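Local coordinates for core protein VP4 (Bluetongue virus, PDB 2JHP) that caps viral RNA inside the bluetongue virus core as a multifunctional assembly line, binding guanine and S-adenosyl-L-homocysteine, at residues D408-T413 / Y444-F449. Residues are numbered along the deposited sequence; the frame is centred on the assembly and turned at random.
With SAH (S-adenosyl-L-homocysteine), chain B; GUN (guanine), chain E.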
ATOM      1  N   ASP A 408       3.516  -8.159   4.050  1.00 24.42           N
ATOM      2  CA  ASP A 408       2.536  -8.763   3.135  1.00 21.06           C
ATOM      3  C   ASP A 408       1.223  -7.967   3.059  1.00 16.79           C
ATOM      4  O   ASP A 408       0.147  -8.434   3.444  1.00 16.56           O
ATOM      5  CB  ASP A 408       2.324 -10.225   3.521  1.00 15.01           C
ATOM      6  CG  ASP A 408       3.567 -11.069   3.267  1.00 19.93           C
ATOM      7  OD1 ASP A 408       3.706 -11.581   2.132  1.00 20.17           O
ATOM      8  OD2 ASP A 408       4.397 -11.218   4.201  1.00 17.23           O
ATOM      9  N   LEU A 409       1.348  -6.746   2.560  1.00 17.49           N
ATOM     10  CA  LEU A 409       0.298  -5.758   2.688  1.00 26.62           C
ATOM     11  C   LEU A 409      -0.645  -5.740   1.468  1.00 21.31           C
ATOM     12  O   LEU A 409      -0.199  -5.655   0.328  1.00 20.40           O
ATOM     13  CB  LEU A 409       0.920  -4.380   2.947  1.00 21.94           C
ATOM     14  CG  LEU A 409       1.728  -4.191   4.235  1.00 24.64           C
ATOM     15  CD1 LEU A 409       2.573  -2.951   4.204  1.00-10.45           C
ATOM     16  CD2 LEU A 409       0.802  -4.167   5.427  1.00 14.53           C
ATOM     17  N   PHE A 410      -1.938  -5.874   1.749  1.00 27.40           N
ATOM     18  CA  PHE A 410      -3.017  -5.639   0.806  1.00  7.97           C
ATOM     19  C   PHE A 410      -2.923  -6.459  -0.476  1.00 27.10           C
ATOM     20  O   PHE A 410      -2.882  -5.900  -1.568  1.00 11.89           O
ATOM     21  CB  PHE A 410      -3.152  -4.135   0.452  1.00 -7.29           C
ATOM     22  CG  PHE A 410      -3.222  -3.228   1.636  1.00 13.93           C
ATOM     23  CD1 PHE A 410      -2.136  -2.440   1.974  1.00 23.35           C
ATOM     24  CD2 PHE A 410      -4.374  -3.153   2.405  1.00 29.07           C
ATOM     25  CE1 PHE A 410      -2.189  -1.597   3.064  1.00 11.34           C
ATOM     26  CE2 PHE A 410      -4.444  -2.299   3.501  1.00 18.07           C
ATOM     27  CZ  PHE A 410      -3.348  -1.523   3.833  1.00 13.98           C
ATOM     28  N   TYR A 411      -2.892  -7.779  -0.343  1.00 13.91           N
ATOM     29  CA  TYR A 411      -2.847  -8.635  -1.514  1.00 19.86           C
ATOM     30  C   TYR A 411      -3.389 -10.032  -1.240  1.00 13.00           C
ATOM     31  O   TYR A 411      -4.048 -10.625  -2.096  1.00 17.34           O
ATOM     32  CB  TYR A 411      -1.425  -8.675  -2.116  1.00 14.72           C
ATOM     33  CG  TYR A 411      -0.464  -9.694  -1.527  1.00 26.09           C
ATOM     34  CD1 TYR A 411      -0.437 -11.006  -2.002  1.00 16.44           C
ATOM     35  CD2 TYR A 411       0.440  -9.333  -0.522  1.00  9.23           C
ATOM     36  CE1 TYR A 411       0.458 -11.946  -1.479  1.00  6.97           C
ATOM     37  CE2 TYR A 411       1.346 -10.266   0.016  1.00 29.27           C
ATOM     38  CZ  TYR A 411       1.355 -11.565  -0.469  1.00 12.10           C
ATOM     39  OH  TYR A 411       2.220 -12.504   0.053  1.00 21.47           O
ATOM     40  N   LEU A 412      -3.109 -10.552  -0.051  1.00  8.47           N
ATOM     41  CA  LEU A 412      -3.514 -11.916   0.319  1.00 16.32           C
ATOM     42  C   LEU A 412      -4.901 -12.340  -0.185  1.00 14.19           C
ATOM     43  O   LEU A 412      -5.030 -13.353  -0.863  1.00 24.05           O
ATOM     44  CB  LEU A 412      -3.426 -12.096   1.831  1.00 14.61           C
ATOM     45  CG  LEU A 412      -2.174 -12.730   2.467  1.00 19.60           C
ATOM     46  CD1 LEU A 412      -1.090 -13.112   1.483  1.00 10.50           C
ATOM     47  CD2 LEU A 412      -1.613 -11.858   3.564  1.00 13.53           C
ATOM     48  N   THR A 413      -5.918 -11.538   0.125  1.00 16.02           N
ATOM     49  CA  THR A 413      -7.301 -11.881  -0.096  1.00 -6.06           C
ATOM     50  C   THR A 413      -7.829 -11.291  -1.384  1.00 13.35           C
ATOM     51  O   THR A 413      -9.052 -11.159  -1.563  1.00 12.97           O
ATOM     52  CB  THR A 413      -8.156 -11.376   1.046  1.00  9.62           C
ATOM     53  OG1 THR A 413      -7.740 -10.055   1.402  1.00 16.48           O
ATOM     54  CG2 THR A 413      -8.030 -12.300   2.262  1.00 18.92           C
ATOM     55  N   TYR A 444     -17.821  -1.756  -2.450  1.00 32.36           N
ATOM     56  CA  TYR A 444     -17.495  -1.239  -3.783  1.00 31.76           C
ATOM     57  C   TYR A 444     -16.058  -0.742  -4.009  1.00 29.92           C
ATOM     58  O   TYR A 444     -15.371  -0.311  -3.070  1.00 31.76           O
ATOM     59  CB  TYR A 444     -18.502  -0.134  -4.108  1.00 45.00           C
ATOM     60  CG  TYR A 444     -19.666  -0.113  -3.131  1.00 25.06           C
ATOM     61  CD1 TYR A 444     -20.828  -0.842  -3.382  1.00 13.18           C
ATOM     62  CD2 TYR A 444     -19.585   0.610  -1.930  1.00 90.03           C
ATOM     63  CE1 TYR A 444     -21.889  -0.837  -2.472  1.00 23.75           C
ATOM     64  CE2 TYR A 444     -20.644   0.622  -1.015  1.00 40.83           C
ATOM     65  CZ  TYR A 444     -21.794  -0.105  -1.296  1.00 67.81           C
ATOM     66  OH  TYR A 444     -22.851  -0.101  -0.408  1.00 42.43           O
ATOM     67  N   ASP A 445     -15.631  -0.809  -5.275  1.00 48.02           N
ATOM     68  CA  ASP A 445     -14.256  -0.499  -5.717  1.00 40.11           C
ATOM     69  C   ASP A 445     -13.168  -1.326  -5.009  1.00 19.45           C
ATOM     70  O   ASP A 445     -11.992  -0.926  -4.961  1.00 27.65           O
ATOM     71  CB  ASP A 445     -13.957   1.009  -5.636  1.00 29.49           C
ATOM     72  CG  ASP A 445     -14.912   1.848  -6.483  1.00 60.87           C
ATOM     73  OD1 ASP A 445     -14.936   3.084  -6.296  1.00101.04           O
ATOM     74  OD2 ASP A 445     -15.639   1.281  -7.329  1.00180.11           O
ATOM     75  N   TYR A 446     -13.555  -2.486  -4.474  1.00 17.39           N
ATOM     76  CA  TYR A 446     -12.595  -3.385  -3.844  1.00 20.51           C
ATOM     77  C   TYR A 446     -12.956  -4.856  -4.079  1.00 20.54           C
ATOM     78  O   TYR A 446     -13.999  -5.335  -3.619  1.00 23.69           O
ATOM     79  CB  TYR A 446     -12.422  -3.055  -2.356  1.00 31.23           C
ATOM     80  CG  TYR A 446     -10.989  -3.216  -1.902  1.00 18.35           C
ATOM     81  CD1 TYR A 446      -9.995  -2.359  -2.375  1.00 13.18           C
ATOM     82  CD2 TYR A 446     -10.620  -4.235  -1.007  1.00 29.69           C
ATOM     83  CE1 TYR A 446      -8.662  -2.511  -1.970  1.00  9.41           C
ATOM     84  CE2 TYR A 446      -9.292  -4.391  -0.593  1.00  6.99           C
ATOM     85  CZ  TYR A 446      -8.318  -3.528  -1.082  1.00 38.05           C
ATOM     86  OH  TYR A 446      -7.005  -3.670  -0.697  1.00 31.64           O
ATOM     87  N   ASP A 447     -12.067  -5.553  -4.786  1.00 13.93           N
ATOM     88  CA  ASP A 447     -12.315  -6.893  -5.314  1.00 23.28           C
ATOM     89  C   ASP A 447     -11.691  -8.033  -4.490  1.00 30.84           C
ATOM     90  O   ASP A 447     -11.050  -8.937  -5.033  1.00 16.79           O
ATOM     91  CB  ASP A 447     -11.786  -6.946  -6.749  1.00  7.33           C
ATOM     92  CG  ASP A 447     -12.203  -8.218  -7.491  1.00 -7.57           C
ATOM     93  OD1 ASP A 447     -13.423  -8.414  -7.743  1.00 44.31           O
ATOM     94  OD2 ASP A 447     -11.294  -9.014  -7.838  1.00 47.42           O
ATOM     95  N   ASP A 448     -11.883  -8.000  -3.180  1.00 15.40           N
ATOM     96  CA  ASP A 448     -11.334  -9.034  -2.314  1.00 19.18           C
ATOM     97  C   ASP A 448     -12.438  -9.936  -1.793  1.00 10.82           C
ATOM     98  O   ASP A 448     -13.586  -9.527  -1.704  1.00 20.97           O
ATOM     99  CB  ASP A 448     -10.590  -8.397  -1.140  1.00  9.88           C
ATOM    100  CG  ASP A 448      -9.123  -8.129  -1.446  1.00 16.79           C
ATOM    101  OD1 ASP A 448      -8.284  -8.189  -0.509  1.00 15.98           O
ATOM    102  OD2 ASP A 448      -8.804  -7.861  -2.621  1.00 31.25           O
ATOM    103  N   PHE A 449     -12.086 -11.176  -1.463  1.00 10.84           N
ATOM    104  CA  PHE A 449     -12.986 -12.044  -0.733  1.00 -8.98           C
ATOM    105  C   PHE A 449     -12.678 -11.909   0.753  1.00  4.89           C
ATOM    106  O   PHE A 449     -11.533 -11.663   1.142  1.00 10.82           O
ATOM    107  CB  PHE A 449     -12.857 -13.490  -1.213  1.00 -7.04           C
ATOM    108  CG  PHE A 449     -11.518 -14.124  -0.919  1.00 16.02           C
ATOM    109  CD1 PHE A 449     -11.294 -14.827   0.282  1.00  4.89           C
ATOM    110  CD2 PHE A 449     -10.486 -14.051  -1.841  1.00 14.96           C
ATOM    111  CE1 PHE A 449     -10.085 -15.427   0.545  1.00 -9.76           C
ATOM    112  CE2 PHE A 449      -9.256 -14.656  -1.562  1.00  9.91           C
ATOM    113  CZ  PHE A 449      -9.067 -15.338  -0.369  1.00 10.97           C
TER
HETATM  114  N   SAH B1645       1.058  -4.327  -1.418  1.00 34.62           N
HETATM  115  CA  SAH B1645       0.763  -2.975  -1.986  1.00 17.59           C
HETATM  116  CB  SAH B1645      -0.227  -2.965  -3.155  1.00 14.75           C
HETATM  117  CG  SAH B1645      -1.254  -4.073  -3.294  1.00 48.60           C
HETATM  118  SD  SAH B1645      -2.046  -4.001  -4.925  1.00 14.02           S
HETATM  119  C   SAH B1645       0.356  -1.965  -0.925  1.00 19.67           C
HETATM  120  O   SAH B1645       0.947  -1.922   0.156  1.00 20.34           O
HETATM  121  OXT SAH B1645      -0.543  -1.150  -1.133  1.00 46.07           O
HETATM  122  C5' SAH B1645      -2.112  -5.815  -4.975  1.00 -6.02           C
HETATM  123  C4' SAH B1645      -1.052  -6.424  -5.877  1.00  4.74           C
HETATM  124  O4' SAH B1645      -0.642  -7.685  -5.388  1.00  7.70           O
HETATM  125  C3' SAH B1645      -1.551  -6.637  -7.304  1.00  0.69           C
HETATM  126  O3' SAH B1645      -0.499  -6.237  -8.166  1.00 -7.14           O
HETATM  127  C2' SAH B1645      -1.746  -8.141  -7.416  1.00 -0.27           C
HETATM  128  O2' SAH B1645      -1.470  -8.638  -8.698  1.00 10.14           O
HETATM  129  C1' SAH B1645      -0.712  -8.664  -6.419  1.00 -1.73           C
HETATM  130  N9  SAH B1645      -1.029 -10.015  -5.905  1.00 14.19           N
HETATM  131  C8  SAH B1645      -2.271 -10.530  -5.611  1.00 -2.81           C
HETATM  132  N7  SAH B1645      -2.119 -11.806  -5.173  1.00 19.58           N
HETATM  133  C5  SAH B1645      -0.801 -12.116  -5.181  1.00 -6.33           C
HETATM  134  C6  SAH B1645      -0.089 -13.266  -4.829  1.00 10.97           C
HETATM  135  N6  SAH B1645      -0.731 -14.342  -4.379  1.00  9.62           N
HETATM  136  N1  SAH B1645       1.289 -13.286  -4.935  1.00  5.85           N
HETATM  137  C2  SAH B1645       1.963 -12.167  -5.392  1.00 18.83           C
HETATM  138  N3  SAH B1645       1.263 -11.025  -5.741  1.00  8.90           N
HETATM  139  C4  SAH B1645      -0.099 -10.996  -5.641  1.00 -4.23           C
HETATM  140  N9  GUN E1648      -2.941   2.173  -0.265  1.00127.74           N
HETATM  141  C8  GUN E1648      -2.716   1.602  -1.448  1.00 89.91           C
HETATM  142  N7  GUN E1648      -3.632   0.653  -1.658  1.00109.04           N
HETATM  143  C5  GUN E1648      -4.451   0.619  -0.607  1.00119.52           C
HETATM  144  C6  GUN E1648      -5.568  -0.153  -0.281  1.00 82.38           C
HETATM  145  O6  GUN E1648      -5.981  -1.020  -1.050  1.00107.82           O
HETATM  146  N1  GUN E1648      -6.222   0.070   0.938  1.00 61.64           N
HETATM  147  C2  GUN E1648      -5.723   1.064   1.794  1.00 22.19           C
HETATM  148  N2  GUN E1648      -6.313   1.302   2.949  1.00 50.40           N
HETATM  149  N3  GUN E1648      -4.644   1.787   1.447  1.00 50.39           N
HETATM  150  C4  GUN E1648      -4.007   1.591   0.281  1.00119.15           C
HETATM  151  O   HOH W   1      -4.898  -4.840  -3.026  1.00 17.22           O
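T413 is held to 448-449 by two hydrogen bonds. Its OG1 donates to D448 OD1 (2.7 Å) on the anti side of the carboxylate, tilted 34° from its plane, and its carbonyl O accepts from F449 N (3.0 Å). The hydroxyl, tucked between backbone N and carbonyl carbon (chi1 43°), also takes the N-H of W437, so donor and acceptor roles are both used. Nonpolar packing completes this end: T413 CB sits over the centre of the F449 ring, 4.2 Å above its plane.

The other end is built round ligands. Y446 OH donates to guanine O6 (2.9 Å), which lies at the edge of the Y446 ring, near its plane, while the F410 ring lays one face against guanine N1, offset toward the rim. The two side chains cross at about a right angle, F410 CB lying 4.0 Å from Y446 OH. A water donates to F410 O and, weakly, to Y446 OH. L409 O accepts from the amino N of S-adenosyl-L-homocysteine.

The contact lies in a class I methyltransferase fold (strand order 3-2-1-4-5-7-6), where the loop after strand 406-408 meets the loop after the adjacent, parallel strand 433-437; helix 114-128 packs on L409 and F410, helix 421-430 on L412 and F449.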